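Local coordinates for putative TIM-barrel metal-dependent hydrolase (PDB 4DZI), which is a putative metal-dependent hydrolase of the amidohydrolase family that binds two cadmium ions and probably hydrolyses its substrate at this two-metal site, at residues 64-68 with 69-73; 126-129 with 130-134. All blocks are in the same frame, centred on the assembly; numbering follows the deposited sequence.

In the fold
Contact 1 (64-68 with 69-73) comes first along the chain, and contact 2 (126-129 with 130-134) opens after it has closed. Both are local: the first is a turn between the short strand 65-66 and helix 72-76, the second the single short helix 128-131 and its exit toward helix 136-153. Their centres lie 26 Å apart and their nearest atoms about 14 Å apart, without touching. Both belong to the same amidohydrolase fold and come fairly near the metals, with the side chain of Ile66 about 9 Å and Gly127 about 12 Å from a cadmium ion. They are separate local elements of the chain, each within about 12 Å of a bound cadmium ion.

Contact 1. Residues 64-68 with 69-73; sequences PIIVP and GCLDL
A type II beta turn from Val67 to Cys70 makes this local contact, at the surface of the amidohydrolase fold, where the chain leaves strand 65-66 and heads into helix 72-76. Cys70 N donates to Val67 O at 3.2 Å, with a fairly straight N-H...O angle of 161°. The two central residues suit their places. Pro68 has the ring-restricted phi that the second position of such a turn needs, and Gly69 adopts a positive phi of 76°, a region that glycine, lacking a side chain, enters readily. Beyond the turn, Asp72 N bonds to Gly69 O at 3.0 Å and carries the chain into the helix.

Side chains fill the inside of the bend. The sulfur of Cys70 sits between its own backbone N and carbonyl carbon (chi1 67°), a rotation that swings it back over the preceding strand, where Cys70 SG meets Ile66 CG1 at 3.4 Å. The length of one apolar arm lets Ile66 reach two neighbours at once: CG1 lies against the sulfur, while CD1, one bond farther out, meets Leu71, whose side chain it crosses at about a right angle. Val67 CB and Cys70 CB meet more loosely, 4.2 Å apart.

Around the turn, Ile65 pairs through its backbone with Glu92, joining strand 65-66 to strand 91-92. Gly69 and Leu71 make backbone hydrogen bonds to His359 and Gly360; His359 is itself a cadmium ligand, so the turn is tied directly to a metal-binding loop. Within the bend the packing is tight at its far end: Ile66 CD1 and Leu71 CD1 approach to 3.5 Å, closer than usual for two methyl groups.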
# COMPACT_ATOMS: atom_id res chain seq x y z
N PRO C 64 -11.63 21.90 24.56
CA PRO C 64 -11.20 22.97 23.66
C PRO C 64 -10.92 22.42 22.27
O PRO C 64 -10.88 21.18 22.06
CB PRO C 64 -9.88 23.47 24.27
CG PRO C 64 -9.42 22.36 25.14
CD PRO C 64 -10.66 21.67 25.65
N ILE C 65 -10.70 23.33 21.34
CA ILE C 65 -10.70 22.92 19.94
C ILE C 65 -9.45 23.47 19.26
O ILE C 65 -9.05 24.62 19.49
CB ILE C 65 -12.00 23.38 19.24
CG1 ILE C 65 -12.07 22.75 17.83
CG2 ILE C 65 -12.07 24.90 19.20
CD1 ILE C 65 -12.19 21.24 17.88
N ILE C 66 -8.82 22.64 18.42
CA ILE C 66 -7.58 23.04 17.75
C ILE C 66 -7.74 24.34 16.90
O ILE C 66 -8.79 24.62 16.32
CB ILE C 66 -7.05 21.86 16.88
CG1 ILE C 66 -5.62 22.14 16.42
CG2 ILE C 66 -7.97 21.62 15.69
CD1 ILE C 66 -4.95 20.92 15.81
N VAL C 67 -6.68 25.14 16.84
CA VAL C 67 -6.67 26.35 16.00
C VAL C 67 -6.48 25.94 14.53
O VAL C 67 -5.62 25.13 14.23
CB VAL C 67 -5.48 27.26 16.40
CG1 VAL C 67 -5.27 28.37 15.37
CG2 VAL C 67 -5.71 27.83 17.82
N PRO C 68 -7.31 26.46 13.62
CA PRO C 68 -7.19 26.06 12.22
C PRO C 68 -5.80 26.34 11.70
O PRO C 68 -5.23 27.41 11.95
CB PRO C 68 -8.23 26.97 11.51
CG PRO C 68 -9.26 27.22 12.55
CD PRO C 68 -8.46 27.38 13.85
N GLY C 69 -5.24 25.39 10.95
CA GLY C 69 -3.93 25.59 10.35
C GLY C 69 -2.72 25.48 11.25
O GLY C 69 -1.61 25.59 10.78
N CYS C 70 -2.90 25.23 12.55
CA CYS C 70 -1.71 25.27 13.41
C CYS C 70 -0.77 24.10 13.13
O CYS C 70 0.42 24.16 13.46
CB CYS C 70 -2.07 25.38 14.89
SG CYS C 70 -2.90 23.97 15.62
N LEU C 71 -1.29 23.04 12.52
CA LEU C 71 -0.46 21.90 12.17
C LEU C 71 -0.03 21.94 10.70
O LEU C 71 0.64 21.03 10.23
CB LEU C 71 -1.19 20.59 12.50
CG LEU C 71 -1.71 20.47 13.93
CD1 LEU C 71 -2.44 19.15 14.19
CD2 LEU C 71 -0.55 20.64 14.89
N ASP C 72 -0.40 22.99 9.98
CA ASP C 72 -0.18 23.02 8.53
C ASP C 72 1.32 22.96 8.22
O ASP C 72 1.78 22.06 7.50
CB ASP C 72 -0.89 24.24 7.89
CG ASP C 72 -0.69 24.33 6.38
OD1 ASP C 72 -0.70 25.47 5.86
OD2 ASP C 72 -0.56 23.29 5.72
N LEU C 73 2.10 23.87 8.78
CA LEU C 73 3.55 23.86 8.54
C LEU C 73 4.20 22.51 8.93
O LEU C 73 5.14 22.06 8.27
CB LEU C 73 4.26 25.05 9.20
CG LEU C 73 4.00 26.42 8.56
CD1 LEU C 73 4.95 27.47 9.12
CD2 LEU C 73 4.11 26.35 7.04

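Contact 2. Residues 126-129 with 130-134; sequences CGVE and EALKH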
# COMPACT_ATOMS: atom_id res chain seq x y z
N CYS C 126 -16.73 10.41 10.35
CA CYS C 126 -15.78 9.64 9.49
C CYS C 126 -15.12 8.45 10.23
O CYS C 126 -14.35 7.70 9.58
CB CYS C 126 -14.70 10.54 8.89
SG CYS C 126 -15.43 11.76 7.75
N GLY C 127 -15.39 8.28 11.52
CA GLY C 127 -14.90 7.10 12.26
C GLY C 127 -15.96 6.08 12.64
O GLY C 127 -15.62 5.01 13.16
N VAL C 128 -17.24 6.42 12.46
CA VAL C 128 -18.30 5.59 13.04
C VAL C 128 -18.46 4.26 12.30
O VAL C 128 -18.64 3.20 12.93
CB VAL C 128 -19.62 6.37 13.14
CG1 VAL C 128 -20.76 5.45 13.60
CG2 VAL C 128 -19.45 7.52 14.13
N GLU C 129 -18.40 4.28 10.97
CA GLU C 129 -18.67 3.06 10.22
C GLU C 129 -17.65 1.95 10.52
O GLU C 129 -18.04 0.77 10.58
CB GLU C 129 -18.72 3.33 8.74
CG GLU C 129 -19.89 4.21 8.37
CD GLU C 129 -19.72 4.75 6.97
OE1 GLU C 129 -19.04 5.81 6.77
OE2 GLU C 129 -20.26 4.09 6.06
N GLU C 130 -16.37 2.29 10.72
CA GLU C 130 -15.42 1.21 11.04
C GLU C 130 -15.82 0.56 12.37
O GLU C 130 -15.75 -0.68 12.52
CB GLU C 130 -13.99 1.75 11.09
CG GLU C 130 -12.96 0.71 11.49
CD GLU C 130 -12.69 -0.33 10.44
OE1 GLU C 130 -13.25 -0.27 9.32
OE2 GLU C 130 -11.88 -1.25 10.77
N ALA C 131 -16.25 1.40 13.33
CA ALA C 131 -16.65 0.94 14.67
C ALA C 131 -17.89 0.03 14.59
O ALA C 131 -18.11 -0.81 15.47
CB ALA C 131 -16.92 2.12 15.59
N LEU C 132 -18.72 0.25 13.58
CA LEU C 132 -19.97 -0.51 13.44
C LEU C 132 -19.92 -1.57 12.35
O LEU C 132 -20.96 -2.10 11.94
CB LEU C 132 -21.17 0.44 13.22
CG LEU C 132 -21.50 1.30 14.44
CD1 LEU C 132 -22.57 2.30 14.03
CD2 LEU C 132 -21.96 0.42 15.60
N LYS C 133 -18.71 -1.92 11.90
CA LYS C 133 -18.60 -2.79 10.74
C LYS C 133 -19.02 -4.23 11.00
O LYS C 133 -19.18 -5.00 10.05
CB LYS C 133 -17.19 -2.74 10.14
CG LYS C 133 -16.15 -3.49 10.93
CD LYS C 133 -14.80 -3.39 10.24
CE LYS C 133 -13.70 -4.14 10.95
NZ LYS C 133 -12.40 -3.86 10.24
N HIS C 134 -19.22 -4.58 12.27
CA HIS C 134 -19.72 -5.92 12.64
C HIS C 134 -21.20 -5.91 12.94
O HIS C 134 -21.75 -6.92 13.40
CB HIS C 134 -18.93 -6.45 13.84
CG HIS C 134 -17.44 -6.47 13.64
ND1 HIS C 134 -16.83 -7.33 12.78
CD2 HIS C 134 -16.43 -5.70 14.20
CE1 HIS C 134 -15.50 -7.12 12.80
NE2 HIS C 134 -15.25 -6.11 13.66
O HOH W 1 -15.40 4.81 9.79
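Leu132 N is shared by two carbonyls, with weak bonds to Val128 O at 3.0 Å and to Glu129 O at 3.1 Å. Both are bent, near 130°, as is common for an amide shared between an i-4 and an i-3 acceptor. Lys133 N then bonds to Glu130 O at 3.3 Å. At the other end, water 1 ties the start of the segment together: it lies 3.1 Å from Cys126 O and can donate to it, though other acceptors compete, and it accepts from Glu130 N at 2.9 Å, thereby serving a first-turn amide.

Within 130-134, Lys133 NZ forms a salt bridge with Glu130 OE2 at 2.7 Å, coming from above the carboxylate plane, 37° out of it. Glu130 starts with CG anti to its backbone N (chi1 176°) and then bends at chi2, whereas Lys133 runs fully extended beyond CG, long enough to span the gap. The other carboxylate oxygen, OE1, forms a salt bridge with Arg195, so two positive groups hold this glutamate and would be expected to stabilise its charged form.

Val128 in the helix and Leu132 just past its end pack together, their side chains running alongside each other in the same direction, with Val128 CG1 meeting Leu132 CD1 at 3.7 Å. Their branched hydrocarbon ends suit these buried places: Val128 also touches Phe23, and Leu132 packs on Ile49 and on Thr139 and Ser142 of helix 136-153. Small Ala131 brings its CB to 3.3 Å from Val128 O and also rests on Ile49. Forked bonding at Leu132, where the backbone first departs from helical torsions, is typical of the C-terminal end of a short alpha helix, here helix 128-131 of the amidohydrolase fold.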